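Local coordinates for methyltransferase (Streptomyces avermitilis, PDB 3GIW), which is probably an S-adenosylmethionine-dependent methyltransferase of Rossmann-like fold, its substrate unknown, that binds S-adenosyl-L-homocysteine in a cofactor pocket, at residues 80-85 / 161-166; 107-112 / 154-159. All coordinates share one frame; numbering follows the deposited sequence.

Interaction 1. Residues 80-85 / 161-166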
loop_
_atom_site.group_PDB
_atom_site.type_symbol
_atom_site.label_atom_id
_atom_site.label_comp_id
_atom_site.label_asym_id
_atom_site.label_seq_id
_atom_site.Cartn_x
_atom_site.Cartn_y
_atom_site.Cartn_z
ATOM N N ARG A 80 9.293 9.000 -12.316
ATOM C CA ARG A 80 10.218 7.938 -12.698
ATOM C C ARG A 80 10.921 7.301 -11.500
ATOM O O ARG A 80 11.830 6.488 -11.696
ATOM C CB ARG A 80 11.282 8.486 -13.683
ATOM C CG ARG A 80 10.702 9.082 -14.957
ATOM C CD ARG A 80 10.208 8.005 -15.887
ATOM N NE ARG A 80 9.527 8.559 -17.060
ATOM C CZ ARG A 80 8.215 8.725 -17.202
ATOM N NH1 ARG A 80 7.330 8.363 -16.262
ATOM N NH2 ARG A 80 7.761 9.246 -18.331
ATOM N N GLN A 81 10.507 7.658 -10.279
ATOM C CA GLN A 81 11.079 7.112 -9.058
ATOM C C GLN A 81 9.980 6.874 -8.041
ATOM O O GLN A 81 9.144 7.747 -7.799
ATOM C CB GLN A 81 12.071 8.117 -8.454
ATOM C CG GLN A 81 13.215 8.498 -9.387
ATOM C CD GLN A 81 14.308 9.225 -8.655
ATOM O OE1 GLN A 81 15.454 8.730 -8.566
ATOM N NE2 GLN A 81 13.969 10.405 -8.098
ATOM N N PHE A 82 10.010 5.704 -7.401
ATOM C CA PHE A 82 8.981 5.300 -6.445
ATOM C C PHE A 82 9.629 4.702 -5.200
ATOM O O PHE A 82 10.581 3.912 -5.310
ATOM C CB PHE A 82 8.056 4.234 -7.088
ATOM C CG PHE A 82 7.326 4.720 -8.296
ATOM C CD1 PHE A 82 7.989 4.859 -9.524
ATOM C CD2 PHE A 82 5.991 5.095 -8.212
ATOM C CE1 PHE A 82 7.328 5.351 -10.666
ATOM C CE2 PHE A 82 5.347 5.601 -9.347
ATOM C CZ PHE A 82 6.002 5.712 -10.549
ATOM N N LEU A 83 9.076 5.048 -4.039
ATOM C CA LEU A 83 9.415 4.490 -2.754
ATOM C C LEU A 83 8.136 3.879 -2.159
ATOM O O LEU A 83 7.230 4.601 -1.762
ATOM C CB LEU A 83 9.982 5.572 -1.835
ATOM C CG LEU A 83 10.369 5.128 -0.426
ATOM C CD1 LEU A 83 11.259 3.891 -0.366
ATOM C CD2 LEU A 83 11.037 6.293 0.363
ATOM N N ASP A 84 8.101 2.544 -2.103
ATOM C CA ASP A 84 6.905 1.801 -1.715
ATOM C C ASP A 84 7.076 1.237 -0.320
ATOM O O ASP A 84 7.944 0.376 -0.062
ATOM C CB ASP A 84 6.683 0.662 -2.697
ATOM C CG ASP A 84 5.353 -0.075 -2.487
ATOM O OD1 ASP A 84 4.306 0.573 -2.272
ATOM O OD2 ASP A 84 5.352 -1.337 -2.603
ATOM N N ILE A 85 6.264 1.723 0.615
ATOM C CA ILE A 85 6.380 1.395 2.025
ATOM C C ILE A 85 5.294 0.379 2.389
ATOM O O ILE A 85 4.110 0.687 2.300
ATOM C CB ILE A 85 6.226 2.660 2.922
ATOM C CG1 ILE A 85 7.193 3.754 2.465
ATOM C CG2 ILE A 85 6.363 2.283 4.427
ATOM C CD1 ILE A 85 8.615 3.399 2.551
ATOM N N PRO A 161 11.982 14.244 -8.363
ATOM C CA PRO A 161 10.712 13.796 -7.811
ATOM C C PRO A 161 10.636 12.291 -7.572
ATOM O O PRO A 161 11.103 11.473 -8.372
ATOM C CB PRO A 161 9.696 14.269 -8.851
ATOM C CG PRO A 161 10.367 15.447 -9.509
ATOM C CD PRO A 161 11.806 15.062 -9.580
ATOM N N VAL A 162 9.958 11.955 -6.479
ATOM C CA VAL A 162 9.674 10.578 -6.075
ATOM C C VAL A 162 8.183 10.470 -5.703
ATOM O O VAL A 162 7.630 11.400 -5.111
ATOM C CB VAL A 162 10.513 10.225 -4.812
ATOM C CG1 VAL A 162 10.203 8.835 -4.282
ATOM C CG2 VAL A 162 12.053 10.275 -5.091
ATOM N N ALA A 163 7.531 9.361 -6.085
ATOM C CA ALA A 163 6.210 9.015 -5.535
ATOM C C ALA A 163 6.382 8.076 -4.344
ATOM O O ALA A 163 6.936 6.971 -4.492
ATOM C CB ALA A 163 5.344 8.349 -6.560
ATOM N N LEU A 164 5.913 8.536 -3.194
ATOM C CA LEU A 164 5.886 7.794 -1.955
ATOM C C LEU A 164 4.541 7.075 -1.931
ATOM O O LEU A 164 3.497 7.725 -1.845
ATOM C CB LEU A 164 6.024 8.730 -0.760
ATOM C CG LEU A 164 5.993 8.094 0.619
ATOM C CD1 LEU A 164 7.146 7.125 0.862
ATOM C CD2 LEU A 164 5.982 9.175 1.716
ATOM N N THR A 165 4.593 5.741 -2.029
ATOM C CA THR A 165 3.381 4.903 -1.990
ATOM C C THR A 165 3.257 4.181 -0.647
ATOM O O THR A 165 4.171 3.433 -0.249
ATOM C CB THR A 165 3.299 3.949 -3.222
ATOM O OG1 THR A 165 4.448 3.132 -3.292
ATOM C CG2 THR A 165 3.286 4.758 -4.522
ATOM N N VAL A 166 2.158 4.416 0.064
ATOM C CA VAL A 166 1.904 3.841 1.401
ATOM C C VAL A 166 0.495 3.212 1.294
ATOM O O VAL A 166 -0.496 3.852 1.642
ATOM C CB VAL A 166 1.995 4.893 2.535
ATOM C CG1 VAL A 166 1.892 4.208 3.877
ATOM C CG2 VAL A 166 3.345 5.673 2.439
HETATM O O HOH W 1 10.769 11.223 -11.096
#
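The ring of F82 meets the methyl of A163 obliquely, with CD2 of F82 3.7 Å from CB of A163, while the carbonyl O of P161 lies in the plane of the Q81 amide. NE2 of Q81 donates to that oxygen at 3.1 Å in an almost straight bond (N-H...O 179°), but approaches the carbonyl from above its plane. CG of Q81 lies opposite the carbonyl carbon (chi1 -58°) and the chain then runs extended, carrying the amide past CG2 of V162; OE1 is taken by the backbone N of D157. The P161 oxygen also accepts from a water held by the backbone N of R80. Further along, the strands pair in parallel through four backbone bonds, the N of A163 and L83 and then of T165 and I85 serving alternately as donors. On the face carrying F82, OG1 of T165 donates to the carboxylate of D84, 2.8 Å to OD1 on its anti side. T165 chi1 is 57°, which sets OG1 between backbone N and carbonyl carbon, facing the neighbouring strand; OD2 of D84 is held by T87. On the other face CD1 of L164 lies 4.0 Å from CG of L83, the two leucines side by side and pointing the same way, and 3.7 Å from CG1 of I85. These are the central strands of a Rossmann-like sheet, strand 81-85 bordered on its far side by strand 107-112 and strand 163-167 by strand 195-201, with helix 95-102 packed over F82, D84 and T165.

Interaction 2. Residues 107-112 / 154-159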
loop_
_atom_site.group_PDB
_atom_site.type_symbol
_atom_site.label_atom_id
_atom_site.label_comp_id
_atom_site.label_asym_id
_atom_site.label_seq_id
_atom_site.Cartn_x
_atom_site.Cartn_y
_atom_site.Cartn_z
ATOM N N ARG A 107 12.826 3.778 -11.534
ATOM C CA ARG A 107 13.535 3.244 -10.367
ATOM C C ARG A 107 12.543 3.044 -9.212
ATOM O O ARG A 107 11.706 3.922 -8.975
ATOM C CB ARG A 107 14.608 4.235 -9.916
ATOM C CG ARG A 107 15.609 4.620 -10.990
ATOM C CD ARG A 107 16.345 5.888 -10.607
ATOM N NE ARG A 107 17.545 6.080 -11.440
ATOM C CZ ARG A 107 18.345 7.146 -11.402
ATOM N NH1 ARG A 107 18.106 8.156 -10.572
ATOM N NH2 ARG A 107 19.400 7.200 -12.200
ATOM N N VAL A 108 12.639 1.912 -8.504
ATOM C CA VAL A 108 11.703 1.597 -7.415
ATOM C C VAL A 108 12.461 0.978 -6.257
ATOM O O VAL A 108 13.284 0.068 -6.447
ATOM C CB VAL A 108 10.590 0.610 -7.872
ATOM C CG1 VAL A 108 9.638 0.319 -6.738
ATOM C CG2 VAL A 108 9.880 1.160 -9.112
ATOM N N VAL A 109 12.220 1.509 -5.067
ATOM C CA VAL A 109 12.686 0.877 -3.828
ATOM C C VAL A 109 11.439 0.336 -3.108
ATOM O O VAL A 109 10.521 1.090 -2.797
ATOM C CB VAL A 109 13.455 1.827 -2.901
ATOM C CG1 VAL A 109 13.802 1.192 -1.542
ATOM C CG2 VAL A 109 14.712 2.326 -3.586
ATOM N N TYR A 110 11.469 -0.962 -2.784
ATOM C CA TYR A 110 10.432 -1.628 -2.028
ATOM C C TYR A 110 10.869 -1.857 -0.577
ATOM O O TYR A 110 12.059 -2.150 -0.308
ATOM C CB TYR A 110 10.224 -2.970 -2.650
ATOM C CG TYR A 110 9.646 -3.021 -4.040
ATOM C CD1 TYR A 110 8.304 -2.809 -4.253
ATOM C CD2 TYR A 110 10.422 -3.383 -5.136
ATOM C CE1 TYR A 110 7.714 -2.998 -5.509
ATOM C CE2 TYR A 110 9.858 -3.546 -6.423
ATOM C CZ TYR A 110 8.478 -3.359 -6.611
ATOM O OH TYR A 110 7.862 -3.545 -7.835
ATOM N N VAL A 111 9.925 -1.784 0.352
ATOM C CA VAL A 111 10.216 -1.877 1.770
ATOM C C VAL A 111 9.133 -2.686 2.477
ATOM O O VAL A 111 7.952 -2.473 2.273
ATOM C CB VAL A 111 10.251 -0.462 2.415
ATOM C CG1 VAL A 111 10.646 -0.546 3.883
ATOM C CG2 VAL A 111 11.190 0.481 1.619
ATOM N N ASP A 112 9.518 -3.669 3.286
ATOM C CA ASP A 112 8.562 -4.357 4.162
ATOM C C ASP A 112 9.285 -4.845 5.412
ATOM O O ASP A 112 10.524 -4.874 5.446
ATOM C CB ASP A 112 7.849 -5.547 3.441
ATOM C CG ASP A 112 6.450 -5.848 3.989
ATOM O OD1 ASP A 112 6.297 -6.523 5.021
ATOM O OD2 ASP A 112 5.454 -5.441 3.368
ATOM N N ASP A 154 21.562 4.177 -3.333
ATOM C CA ASP A 154 22.106 3.709 -4.610
ATOM C C ASP A 154 21.098 3.555 -5.708
ATOM O O ASP A 154 21.481 3.293 -6.859
ATOM C CB ASP A 154 22.853 2.379 -4.448
ATOM C CG ASP A 154 24.150 2.529 -3.683
ATOM O OD1 ASP A 154 24.655 3.668 -3.571
ATOM O OD2 ASP A 154 24.651 1.489 -3.193
ATOM N N THR A 155 19.812 3.686 -5.367
ATOM C CA THR A 155 18.765 3.450 -6.328
ATOM C C THR A 155 18.076 4.756 -6.723
ATOM O O THR A 155 17.955 5.038 -7.901
ATOM C CB THR A 155 17.756 2.397 -5.788
ATOM O OG1 THR A 155 18.487 1.186 -5.493
ATOM C CG2 THR A 155 16.665 2.069 -6.816
ATOM N N LEU A 156 17.617 5.530 -5.736
ATOM C CA LEU A 156 16.896 6.774 -5.953
ATOM C C LEU A 156 17.803 8.001 -5.822
ATOM O O LEU A 156 18.757 8.016 -5.033
ATOM C CB LEU A 156 15.753 6.910 -4.964
ATOM C CG LEU A 156 14.757 5.751 -4.899
ATOM C CD1 LEU A 156 13.651 6.067 -3.871
ATOM C CD2 LEU A 156 14.220 5.406 -6.299
ATOM N N ASP A 157 17.474 9.034 -6.594
ATOM C CA ASP A 157 18.074 10.355 -6.499
ATOM C C ASP A 157 17.081 11.253 -5.797
ATOM O O ASP A 157 16.066 11.668 -6.378
ATOM C CB ASP A 157 18.362 10.848 -7.914
ATOM C CG ASP A 157 18.931 12.240 -7.966
ATOM O OD1 ASP A 157 18.912 12.974 -6.959
ATOM O OD2 ASP A 157 19.421 12.622 -9.074
ATOM N N LEU A 158 17.312 11.568 -4.536
ATOM C CA LEU A 158 16.330 12.339 -3.762
ATOM C C LEU A 158 16.327 13.844 -4.048
ATOM O O LEU A 158 15.610 14.612 -3.384
ATOM C CB LEU A 158 16.474 12.067 -2.261
ATOM C CG LEU A 158 16.342 10.591 -1.834
ATOM C CD1 LEU A 158 16.374 10.530 -0.296
ATOM C CD2 LEU A 158 15.060 9.963 -2.410
ATOM N N THR A 159 17.104 14.262 -5.055
ATOM C CA THR A 159 16.985 15.607 -5.607
ATOM C C THR A 159 16.046 15.688 -6.813
ATOM O O THR A 159 15.856 16.766 -7.399
ATOM C CB THR A 159 18.375 16.215 -5.979
ATOM O OG1 THR A 159 18.895 15.614 -7.171
ATOM C CG2 THR A 159 19.416 16.064 -4.818
HETATM O O HOH W 2 19.366 10.951 -11.289
#
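OD1 of D157 is gripped twice by T159: the backbone N at 2.9 Å on the anti side, closing an Asx turn, and OG1 at 2.6 Å on the syn side, both from the same face of the carboxylate. This pins the aspartate's rotation. Its other oxygen, OD2, forms a salt bridge with R160. In the conformer of R107 described here, one of two, a water bridges NH1 of R107 and OD2 of D157, which are 4.9 Å apart and not in direct contact, and CB of D157 lies at the edge of the guanidinium, near its plane. The arginine chain is extended from CG to NE and passes along the loop, its CD 3.3 Å from the O of T155, a buried carbonyl that has no hydrogen-bond partner. In the Rossmann-like fold this loop, between helix 150-153 and strand 163-167, crosses the N-terminal end of strand 107-112 before reaching the far side of strand 81-85. From strand 107-112, V109 points toward the loop, and its CG2 lies 3.7 Å from CG of L156 and 3.8 Å from CB of T155. CD2 of L156 packs against CB of R107 at 3.8 Å, while OG1 of T155 bonds back to the O of E151.

In the fold
The two contacts, with centres about 7 Å apart, meet at Q81 and R107. The hydrogen bond from the backbone N of D157 to OE1 of Q81, 2.8 Å long, ties the loop of interaction 2 to the amide used in interaction 1; NH1 of R107, in the conformer described, lies 3.4 Å from the same oxygen. Strands 81-85 and 107-112 are sheet neighbours, and R80 O and R107 N are 2.9 Å apart. Interaction 2 is nested within the chain loop closed by interaction 1. At the C-terminal ends of strands 81-85 and 107-112 lies the S-adenosyl-L-homocysteine site, without that ligand in this model: D112 belongs to it, and the I85 side chain is about 4 Å from that of M140, another of its residues.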